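Local coordinates for protein 3-methyladenine dna-glycosylase (PDB 2JHN) that is an archaeal DNA glycosylase of the AlkA type, pairing a TBP-like N-terminal domain with a helical domain of the HhH-GPD superfamily, at residues I4-A9 and R56-E61; N103-F108 and F282-F287; A141-R146 and R176-S181. The protein carries 1 engineered substitution. One frame throughout, in Å; residues are numbered along the deposited sequence.

In the fold
The three contacts follow the chain in a simple order: contact 1 closes before contact 2 opens, and contact 3 lies nested inside the long loop that contact 2 closes. Contact 1 joins the edge strand 2-5 to strand 57-62 in the antiparallel sheet of the TBP-like region. Contact 2 packs the end of helix 96-104 and its following turn on helix 274-287; its centre is about 21 Å from that of contact 1, and the two touch through His8 and Tyr106, where sheet region and helical part meet. Contact 3, between helix 133-147 and the end of helix 164-177 with the turn that follows, lies well away, its nearest atoms about 17 Å from contact 1 and about 14 Å from contact 2.

Contact 1 (I4-A9 and R56-E61); sequences IELKHA and RTIVVE
Glu5 and Thr57 make the short polar link here: Thr57 OG1 donates to Glu5 OE1 over 2.6 Å, reaching the syn side of the carboxylate but 25° out of its plane. Both side chains leave the same face of the sheet, running next to each other. Glu5 folds back at chi2 (-68°), which swings the carboxylate over to its neighbour, with OE2 resting near the Thr57 methyl.

Under this link runs the antiparallel ladder of a beta-sheet, in which strand 2-5 is the outermost strand of the TBP-like region. Ile4 and Ile58 form a hydrogen-bonded pair, Ile4 N to Ile58 O at 2.7 Å and Ile58 N to Ile4 O at 3.0 Å; Glu5 and Thr57 are the non-hydrogen-bonded pair next to it. Leu6 N donates to Arg56 O at 2.9 Å, a backbone bond just past the end of strand 2-5.

The Arg56 chain, extended from CG to NE, then runs along the loop that follows. Its CG packs against Ala9 N, and Lys7 O sits over one face of the guanidinium, where no good N-H angle is available. A water donates to Leu6 O at 2.8 Å and accepts only a weak bond from Arg56 NH1, lying in the guanidinium plane.

On the sheet face that carries Ile4 and Ile58, the apolar packing takes over. Ile4 CD1 meets Val60 CG2 at 3.9 Å, and Trp69 of helix 69-80 touches both residues. Leu6 CD1 adds a looser touch on Ile58 CG1.

The chemistry implies a division of labour at this edge of the sheet: backbone bonds fix the register of the outermost strand, while the Thr57-Glu5 bond ties one face and apolar carbons tie the other.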
loop_
_atom_site.group_PDB
_atom_site.type_symbol
_atom_site.label_atom_id
_atom_site.label_comp_id
_atom_site.label_asym_id
_atom_site.label_seq_id
_atom_site.Cartn_x
_atom_site.Cartn_y
_atom_site.Cartn_z
ATOM N N ILE A 4 -16.476 -13.050 0.787
ATOM C CA ILE A 4 -16.497 -11.986 -0.214
ATOM C C ILE A 4 -16.567 -12.638 -1.590
ATOM O O ILE A 4 -15.603 -13.258 -2.031
ATOM C CB ILE A 4 -15.212 -11.105 -0.151
ATOM C CG1 ILE A 4 -15.067 -10.414 1.208
ATOM C CG2 ILE A 4 -15.216 -10.055 -1.303
ATOM C CD1 ILE A 4 -13.748 -9.647 1.356
ATOM N N GLU A 5 -17.700 -12.478 -2.268
ATOM C CA GLU A 5 -17.906 -13.094 -3.589
ATOM C C GLU A 5 -17.570 -12.127 -4.710
ATOM O O GLU A 5 -18.100 -11.024 -4.754
ATOM C CB GLU A 5 -19.352 -13.580 -3.729
ATOM C CG GLU A 5 -19.781 -14.567 -2.648
ATOM C CD GLU A 5 -19.079 -15.917 -2.737
ATOM O OE1 GLU A 5 -18.353 -16.215 -3.733
ATOM O OE2 GLU A 5 -19.267 -16.702 -1.781
ATOM N N LEU A 6 -16.689 -12.553 -5.604
ATOM C CA LEU A 6 -16.149 -11.704 -6.678
ATOM C C LEU A 6 -16.809 -12.053 -8.006
ATOM O O LEU A 6 -17.190 -13.210 -8.218
ATOM C CB LEU A 6 -14.642 -11.919 -6.816
ATOM C CG LEU A 6 -13.778 -11.919 -5.543
ATOM C CD1 LEU A 6 -12.324 -12.179 -5.890
ATOM C CD2 LEU A 6 -13.959 -10.634 -4.784
ATOM N N LYS A 7 -16.899 -11.073 -8.911
ATOM C CA LYS A 7 -17.402 -11.345 -10.272
ATOM C C LYS A 7 -16.342 -12.008 -11.154
ATOM O O LYS A 7 -16.666 -12.810 -12.038
ATOM C CB LYS A 7 -17.983 -10.081 -10.934
ATOM C CG LYS A 7 -18.862 -10.381 -12.151
ATOM C CD LYS A 7 -19.244 -9.129 -12.916
ATOM C CE LYS A 7 -19.914 -9.484 -14.236
ATOM N NZ LYS A 7 -20.110 -8.282 -15.110
ATOM N N HIS A 8 -15.071 -11.727 -10.864
ATOM C CA HIS A 8 -13.936 -12.166 -11.667
ATOM C C HIS A 8 -12.926 -12.934 -10.784
ATOM O O HIS A 8 -12.824 -12.643 -9.593
ATOM C CB HIS A 8 -13.307 -10.908 -12.278
ATOM C CG HIS A 8 -12.349 -11.176 -13.399
ATOM N ND1 HIS A 8 -11.086 -11.689 -13.192
ATOM C CD2 HIS A 8 -12.454 -10.964 -14.732
ATOM C CE1 HIS A 8 -10.462 -11.804 -14.352
ATOM N NE2 HIS A 8 -11.270 -11.366 -15.303
ATOM N N ALA A 9 -12.184 -13.901 -11.336
ATOM C CA ALA A 9 -11.138 -14.598 -10.551
ATOM C C ALA A 9 -10.024 -13.620 -10.132
ATOM O O ALA A 9 -9.741 -12.643 -10.837
ATOM C CB ALA A 9 -10.541 -15.768 -11.322
ATOM N N ARG A 56 -12.854 -17.178 -6.972
ATOM C CA ARG A 56 -13.781 -16.060 -6.881
ATOM C C ARG A 56 -14.383 -15.823 -5.499
ATOM O O ARG A 56 -15.333 -15.054 -5.369
ATOM C CB ARG A 56 -14.920 -16.207 -7.899
ATOM C CG ARG A 56 -14.435 -16.209 -9.326
ATOM C CD ARG A 56 -15.566 -16.192 -10.336
ATOM N NE ARG A 56 -14.998 -16.470 -11.653
ATOM C CZ ARG A 56 -15.646 -16.365 -12.808
ATOM N NH1 ARG A 56 -16.923 -15.982 -12.842
ATOM N NH2 ARG A 56 -15.003 -16.642 -13.936
ATOM N N THR A 57 -13.827 -16.458 -4.470
ATOM C CA THR A 57 -14.396 -16.344 -3.128
ATOM C C THR A 57 -13.302 -16.197 -2.103
ATOM O O THR A 57 -12.471 -17.083 -1.960
ATOM C CB THR A 57 -15.254 -17.586 -2.748
ATOM O OG1 THR A 57 -16.282 -17.762 -3.717
ATOM C CG2 THR A 57 -15.893 -17.402 -1.364
ATOM N N ILE A 58 -13.325 -15.083 -1.378
ATOM C CA ILE A 58 -12.373 -14.858 -0.297
ATOM C C ILE A 58 -13.123 -15.014 1.031
ATOM O O ILE A 58 -14.108 -14.328 1.294
ATOM C CB ILE A 58 -11.699 -13.430 -0.386
ATOM C CG1 ILE A 58 -11.023 -13.203 -1.757
ATOM C CG2 ILE A 58 -10.727 -13.193 0.797
ATOM C CD1 ILE A 58 -9.991 -14.273 -2.203
ATOM N N VAL A 59 -12.647 -15.938 1.847
ATOM C CA VAL A 59 -13.157 -16.092 3.203
ATOM C C VAL A 59 -12.478 -15.097 4.150
ATOM O O VAL A 59 -11.257 -14.898 4.082
ATOM C CB VAL A 59 -12.952 -17.532 3.695
ATOM C CG1 VAL A 59 -13.419 -17.695 5.181
ATOM C CG2 VAL A 59 -13.689 -18.489 2.768
ATOM N N VAL A 60 -13.290 -14.481 5.002
ATOM C CA VAL A 60 -12.815 -13.637 6.116
ATOM C C VAL A 60 -13.232 -14.237 7.473
ATOM O O VAL A 60 -14.378 -14.651 7.663
ATOM C CB VAL A 60 -13.325 -12.177 6.012
ATOM C CG1 VAL A 60 -12.683 -11.303 7.105
ATOM C CG2 VAL A 60 -13.024 -11.572 4.616
ATOM N N GLU A 61 -12.275 -14.300 8.385
ATOM C CA GLU A 61 -12.553 -14.634 9.780
ATOM C C GLU A 61 -12.001 -13.534 10.680
ATOM O O GLU A 61 -11.021 -12.848 10.331
ATOM C CB GLU A 61 -11.905 -15.968 10.139
ATOM C CG GLU A 61 -12.405 -17.161 9.333
ATOM C CD GLU A 61 -11.799 -18.474 9.809
ATOM O OE1 GLU A 61 -11.893 -18.775 11.020
ATOM O OE2 GLU A 61 -11.231 -19.212 8.982
HETATM O O HOH W 1 -18.525 -14.926 -9.958
#

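Contact 2 (N103-F108 and F282-F287); sequences NRFYGF and FLYDRF
Leu283 lies between two aromatic rings and touches each through a different carbon. Its CB sits over the centre of the Phe105 ring, 3.7 Å from the centroid and 13° off the normal, a CH-pi contact; its CD1 lies over a face of Phe108, 4.0 Å from that centroid and offset toward the rim. The Phe105 and Leu283 side chains run antiparallel to one another, and Leu283 CD1 also lies 3.9 Å from Phe105 CG.

The outer end of the Phe105 ring reaches the backbone of helix 274-287. CE2 comes 3.7 Å from Tyr284 N, while CZ meets Phe287 CB at 4.2 Å, near the ring plane. The opposite face of Phe105 is covered by CG of its own neighbour Arg104, so the ring is sandwiched between two aliphatic groups. Arg104 CD reaches the edge of the Tyr284 ring.

What brings the two phenylalanines to the same leucine is a type II beta turn from Phe105 to Phe108, closed by Phe108 N to Phe105 O at 3.1 Å, with Gly107 at positive phi. Phe108 holds its CG anti to the backbone N (chi1 -175°), extending the ring toward the helix.

Around this, Tyr280 meets Phe108 edge-to-face and also touches Phe105. Beyond, Tyr284 packs on helix 241-251, so helix 274-287 lies between that helix and the turn following helix 96-104.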
loop_
_atom_site.group_PDB
_atom_site.type_symbol
_atom_site.label_atom_id
_atom_site.label_comp_id
_atom_site.label_asym_id
_atom_site.label_seq_id
_atom_site.Cartn_x
_atom_site.Cartn_y
_atom_site.Cartn_z
ATOM N N ASN A 103 0.040 -9.889 -18.666
ATOM C CA ASN A 103 0.273 -11.323 -18.799
ATOM C C ASN A 103 1.336 -11.857 -17.836
ATOM O O ASN A 103 1.164 -12.949 -17.276
ATOM C CB ASN A 103 0.573 -11.688 -20.260
ATOM C CG ASN A 103 -0.681 -11.579 -21.160
ATOM O OD1 ASN A 103 -1.807 -11.828 -20.714
ATOM N ND2 ASN A 103 -0.485 -11.200 -22.414
ATOM N N ARG A 104 2.396 -11.079 -17.609
ATOM C CA ARG A 104 3.431 -11.454 -16.654
ATOM C C ARG A 104 2.841 -11.620 -15.249
ATOM O O ARG A 104 3.212 -12.551 -14.540
ATOM C CB ARG A 104 4.606 -10.460 -16.641
ATOM C CG ARG A 104 5.732 -10.850 -15.654
ATOM C CD ARG A 104 7.033 -10.062 -15.855
ATOM N NE ARG A 104 7.694 -10.397 -17.121
ATOM C CZ ARG A 104 8.538 -11.416 -17.278
ATOM N NH1 ARG A 104 8.832 -12.219 -16.250
ATOM N NH2 ARG A 104 9.070 -11.652 -18.476
ATOM N N PHE A 105 1.929 -10.715 -14.857
ATOM C CA PHE A 105 1.314 -10.788 -13.522
ATOM C C PHE A 105 -0.196 -11.073 -13.614
ATOM O O PHE A 105 -1.017 -10.479 -12.900
ATOM C CB PHE A 105 1.651 -9.525 -12.704
ATOM C CG PHE A 105 3.134 -9.255 -12.606
ATOM C CD1 PHE A 105 3.972 -10.083 -11.829
ATOM C CD2 PHE A 105 3.718 -8.212 -13.337
ATOM C CE1 PHE A 105 5.357 -9.847 -11.762
ATOM C CE2 PHE A 105 5.093 -7.957 -13.272
ATOM C CZ PHE A 105 5.930 -8.768 -12.487
ATOM N N TYR A 106 -0.561 -12.026 -14.467
ATOM C CA TYR A 106 -1.982 -12.224 -14.766
ATOM C C TYR A 106 -2.784 -12.684 -13.551
ATOM O O TYR A 106 -2.379 -13.614 -12.861
ATOM C CB TYR A 106 -2.236 -13.179 -15.959
ATOM C CG TYR A 106 -3.731 -13.207 -16.245
ATOM C CD1 TYR A 106 -4.365 -12.113 -16.865
ATOM C CD2 TYR A 106 -4.529 -14.279 -15.805
ATOM C CE1 TYR A 106 -5.750 -12.110 -17.092
ATOM C CE2 TYR A 106 -5.934 -14.281 -16.020
ATOM C CZ TYR A 106 -6.522 -13.196 -16.663
ATOM O OH TYR A 106 -7.883 -13.195 -16.879
ATOM N N GLY A 107 -3.908 -12.016 -13.283
ATOM C CA GLY A 107 -4.751 -12.368 -12.138
ATOM C C GLY A 107 -4.501 -11.477 -10.938
ATOM O O GLY A 107 -5.205 -11.576 -9.926
ATOM N N PHE A 108 -3.511 -10.596 -11.053
ATOM C CA PHE A 108 -3.290 -9.578 -10.019
ATOM C C PHE A 108 -4.470 -8.616 -9.876
ATOM O O PHE A 108 -4.712 -8.120 -8.765
ATOM C CB PHE A 108 -1.961 -8.840 -10.211
ATOM C CG PHE A 108 -1.636 -7.855 -9.099
ATOM C CD1 PHE A 108 -0.981 -8.282 -7.931
ATOM C CD2 PHE A 108 -1.997 -6.507 -9.212
ATOM C CE1 PHE A 108 -0.654 -7.371 -6.894
ATOM C CE2 PHE A 108 -1.707 -5.588 -8.158
ATOM C CZ PHE A 108 -1.006 -6.032 -7.007
ATOM N N PHE A 282 5.518 -1.540 -10.015
ATOM C CA PHE A 282 6.264 -1.938 -8.806
ATOM C C PHE A 282 6.652 -3.423 -8.893
ATOM O O PHE A 282 7.786 -3.791 -8.591
ATOM C CB PHE A 282 5.452 -1.740 -7.518
ATOM C CG PHE A 282 5.238 -0.287 -7.114
ATOM C CD1 PHE A 282 6.211 0.699 -7.344
ATOM C CD2 PHE A 282 4.061 0.065 -6.469
ATOM C CE1 PHE A 282 5.972 2.061 -6.927
ATOM C CE2 PHE A 282 3.816 1.383 -6.047
ATOM C CZ PHE A 282 4.782 2.378 -6.291
ATOM N N LEU A 283 5.707 -4.275 -9.278
ATOM C CA LEU A 283 6.011 -5.707 -9.405
ATOM C C LEU A 283 7.126 -5.940 -10.442
ATOM O O LEU A 283 8.024 -6.730 -10.217
ATOM C CB LEU A 283 4.764 -6.492 -9.806
ATOM C CG LEU A 283 3.650 -6.604 -8.769
ATOM C CD1 LEU A 283 2.376 -7.091 -9.438
ATOM C CD2 LEU A 283 4.103 -7.523 -7.644
ATOM N N TYR A 284 7.021 -5.252 -11.576
ATOM C CA TYR A 284 7.969 -5.341 -12.700
ATOM C C TYR A 284 9.358 -4.914 -12.258
ATOM O O TYR A 284 10.356 -5.602 -12.518
ATOM C CB TYR A 284 7.475 -4.448 -13.841
ATOM C CG TYR A 284 8.183 -4.667 -15.148
ATOM C CD1 TYR A 284 7.971 -5.827 -15.883
ATOM C CD2 TYR A 284 9.047 -3.718 -15.654
ATOM C CE1 TYR A 284 8.610 -6.028 -17.084
ATOM C CE2 TYR A 284 9.691 -3.907 -16.866
ATOM C CZ TYR A 284 9.465 -5.067 -17.571
ATOM O OH TYR A 284 10.110 -5.277 -18.763
ATOM N N ASP A 285 9.423 -3.784 -11.566
ATOM C CA ASP A 285 10.691 -3.299 -11.026
ATOM C C ASP A 285 11.302 -4.253 -9.993
ATOM O O ASP A 285 12.528 -4.442 -9.968
ATOM C CB ASP A 285 10.526 -1.908 -10.413
ATOM C CG ASP A 285 11.872 -1.305 -9.962
ATOM O OD1 ASP A 285 12.817 -1.192 -10.804
ATOM O OD2 ASP A 285 11.967 -0.953 -8.764
ATOM N N ARG A 286 10.463 -4.845 -9.146
ATOM C CA ARG A 286 10.940 -5.758 -8.103
ATOM C C ARG A 286 11.320 -7.124 -8.689
ATOM O O ARG A 286 12.313 -7.724 -8.246
ATOM C CB ARG A 286 9.869 -5.990 -7.038
ATOM C CG ARG A 286 9.598 -4.826 -6.088
ATOM C CD ARG A 286 8.456 -5.220 -5.146
ATOM N NE ARG A 286 7.799 -4.104 -4.450
ATOM C CZ ARG A 286 6.578 -4.212 -3.939
ATOM N NH1 ARG A 286 5.926 -5.368 -4.076
ATOM N NH2 ARG A 286 6.015 -3.187 -3.300
ATOM N N PHE A 287 10.533 -7.596 -9.664
ATOM C CA PHE A 287 10.570 -9.006 -10.121
ATOM C C PHE A 287 11.101 -9.268 -11.532
ATOM O O PHE A 287 11.253 -10.429 -11.948
ATOM C CB PHE A 287 9.192 -9.659 -9.991
ATOM C CG PHE A 287 8.755 -9.856 -8.576
ATOM C CD1 PHE A 287 9.604 -10.458 -7.649
ATOM C CD2 PHE A 287 7.498 -9.445 -8.165
ATOM C CE1 PHE A 287 9.207 -10.650 -6.328
ATOM C CE2 PHE A 287 7.083 -9.628 -6.844
ATOM C CZ PHE A 287 7.937 -10.233 -5.925
#

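Contact 3 (A141-R146 and R176-S181); sequences AKIVGR and RECGLS. With MBO (mercuribenzoic acid), chain C.
Lys142 and Cys178 bring the two backbones closest, CA to CA 5.8 Å, where helix 133-147 passes the Schellman motif that finishes helix 164-177, with Gly179 at positive phi, in the HhH-GPD domain. Ser181 then takes the N-cap position of helix 182-192.

Cys178 does most of the touching. With SG anti to its carbonyl carbon (chi1 -71°), it turns its sulfur toward the other helix, and SG binds the mercury of mercuribenzoic acid at 2.3 Å. Lys142 and Arg146 complete the pocket: the lysine CD lies 3.7 Å from CE2 of the ligand ring, while the mercury lies over one face of the Arg146 guanidinium, toward its rim. Arg146 NH2 comes 3.6 Å from ligand CE2; the bend at chi3 (-68°) turns the flat group across the metal.

Under the sulfur the packing is apolar. Ile143 CG1 meets Leu180 CD1 at 4.0 Å, the two side chains crossing at about a right angle, and Leu175 of helix 164-177 touches both. Ile143 CD1 comes within 3.3 Å of Cys178 CB, tighter than carbon atoms usually sit.

Arg146 and Glu177, both exposed, carry opposite charges, too far apart for a salt bridge. A water joins them instead, accepting from Arg146 NH1 at 3.1 Å and donating to Glu177 OE1 at 2.9 Å.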
loop_
_atom_site.group_PDB
_atom_site.type_symbol
_atom_site.label_atom_id
_atom_site.label_comp_id
_atom_site.label_asym_id
_atom_site.label_seq_id
_atom_site.Cartn_x
_atom_site.Cartn_y
_atom_site.Cartn_z
ATOM N N ALA A 141 8.185 -2.803 10.937
ATOM C CA ALA A 141 8.042 -3.946 11.844
ATOM C C ALA A 141 8.548 -3.640 13.272
ATOM O O ALA A 141 7.930 -4.065 14.239
ATOM C CB ALA A 141 8.692 -5.186 11.263
ATOM N N LYS A 142 9.626 -2.870 13.394
ATOM C CA LYS A 142 10.141 -2.458 14.709
ATOM C C LYS A 142 9.099 -1.602 15.426
ATOM O O LYS A 142 8.760 -1.831 16.588
ATOM C CB LYS A 142 11.440 -1.666 14.553
ATOM C CG LYS A 142 12.600 -2.429 13.932
ATOM C CD LYS A 142 13.549 -2.867 15.033
ATOM C CE LYS A 142 14.776 -3.529 14.465
ATOM N NZ LYS A 142 15.232 -4.570 15.427
ATOM N N ILE A 143 8.550 -0.640 14.702
ATOM C CA ILE A 143 7.571 0.276 15.280
ATOM C C ILE A 143 6.248 -0.423 15.641
ATOM O O ILE A 143 5.606 -0.103 16.654
ATOM C CB ILE A 143 7.377 1.472 14.324
ATOM C CG1 ILE A 143 8.676 2.291 14.249
ATOM C CG2 ILE A 143 6.215 2.340 14.766
ATOM C CD1 ILE A 143 8.969 3.040 15.502
ATOM N N VAL A 144 5.821 -1.365 14.794
ATOM C CA VAL A 144 4.613 -2.141 15.043
ATOM C C VAL A 144 4.822 -3.014 16.288
ATOM O O VAL A 144 3.929 -3.148 17.115
ATOM C CB VAL A 144 4.286 -3.025 13.805
ATOM C CG1 VAL A 144 3.214 -4.104 14.106
ATOM C CG2 VAL A 144 3.853 -2.112 12.683
ATOM N N GLY A 145 6.004 -3.600 16.387
ATOM C CA GLY A 145 6.293 -4.543 17.478
ATOM C C GLY A 145 6.180 -3.821 18.814
ATOM O O GLY A 145 5.564 -4.324 19.774
ATOM N N ARG A 146 6.725 -2.617 18.876
ATOM C CA ARG A 146 6.787 -1.915 20.161
ATOM C C ARG A 146 5.565 -1.047 20.476
ATOM O O ARG A 146 5.167 -0.903 21.647
ATOM C CB ARG A 146 8.067 -1.098 20.247
ATOM C CG ARG A 146 8.238 -0.390 21.612
ATOM C CD ARG A 146 9.677 0.024 21.803
ATOM N NE ARG A 146 10.524 -1.151 21.948
ATOM C CZ ARG A 146 11.846 -1.155 21.803
ATOM N NH1 ARG A 146 12.507 -0.027 21.528
ATOM N NH2 ARG A 146 12.512 -2.299 21.955
ATOM N N ARG A 176 13.161 7.086 17.305
ATOM C CA ARG A 176 14.607 7.031 17.024
ATOM C C ARG A 176 15.195 5.735 17.546
ATOM O O ARG A 176 16.050 5.142 16.904
ATOM C CB ARG A 176 15.381 8.218 17.625
ATOM C CG ARG A 176 14.986 9.591 17.081
ATOM C CD ARG A 176 15.875 10.676 17.657
ATOM N NE ARG A 176 17.251 10.480 17.218
ATOM C CZ ARG A 176 18.310 11.043 17.798
ATOM N NH1 ARG A 176 18.162 11.830 18.865
ATOM N NH2 ARG A 176 19.525 10.804 17.315
ATOM N N GLU A 177 14.734 5.306 18.719
ATOM C CA GLU A 177 15.174 4.046 19.313
ATOM C C GLU A 177 14.903 2.845 18.416
ATOM O O GLU A 177 15.704 1.920 18.347
ATOM C CB GLU A 177 14.542 3.860 20.688
ATOM C CG GLU A 177 15.119 4.837 21.713
ATOM C CD GLU A 177 14.434 4.789 23.088
ATOM O OE1 GLU A 177 13.513 3.947 23.338
ATOM O OE2 GLU A 177 14.841 5.625 23.926
ATOM N N CYS A 178 13.791 2.890 17.687
ATOM C CA CYS A 178 13.415 1.793 16.802
ATOM C C CYS A 178 14.208 1.839 15.476
ATOM O O CYS A 178 14.133 0.907 14.676
ATOM C CB CYS A 178 11.901 1.821 16.535
ATOM S SG CYS A 178 10.828 1.358 17.962
ATOM N N GLY A 179 14.969 2.907 15.260
ATOM C CA GLY A 179 15.851 3.029 14.084
ATOM C C GLY A 179 15.655 4.251 13.195
ATOM O O GLY A 179 16.448 4.494 12.278
ATOM N N LEU A 180 14.597 5.017 13.442
ATOM C CA LEU A 180 14.293 6.206 12.632
ATOM C C LEU A 180 15.233 7.376 12.893
ATOM O O LEU A 180 15.559 7.684 14.044
ATOM C CB LEU A 180 12.836 6.670 12.828
ATOM C CG LEU A 180 11.690 5.995 12.066
ATOM C CD1 LEU A 180 11.490 4.577 12.531
ATOM C CD2 LEU A 180 10.415 6.788 12.292
ATOM N N SER A 181 15.656 8.023 11.810
ATOM C CA SER A 181 16.423 9.256 11.864
ATOM C C SER A 181 15.637 10.276 12.659
ATOM O O SER A 181 14.410 10.211 12.720
ATOM C CB SER A 181 16.683 9.798 10.450
ATOM O OG SER A 181 15.622 10.638 10.000
HETATM HG HG MBO C . 11.347 -0.898 18.219
HETATM C CE1 MBO C . 11.775 -3.119 18.480
HETATM C CE2 MBO C . 13.087 -3.534 18.654
HETATM C CE3 MBO C . 13.331 -4.891 18.815
HETATM C CE4 MBO C . 12.277 -5.801 18.785
HETATM C CE5 MBO C . 10.963 -5.369 18.616
HETATM C CE6 MBO C . 10.706 -4.011 18.462
HETATM C CZ MBO C . 12.558 -7.262 18.947
HETATM O OZ1 MBO C . 11.607 -8.051 19.056
HETATM O OZ2 MBO C . 13.740 -7.653 18.948
HETATM O O HOH W 2 11.431 2.895 21.637
#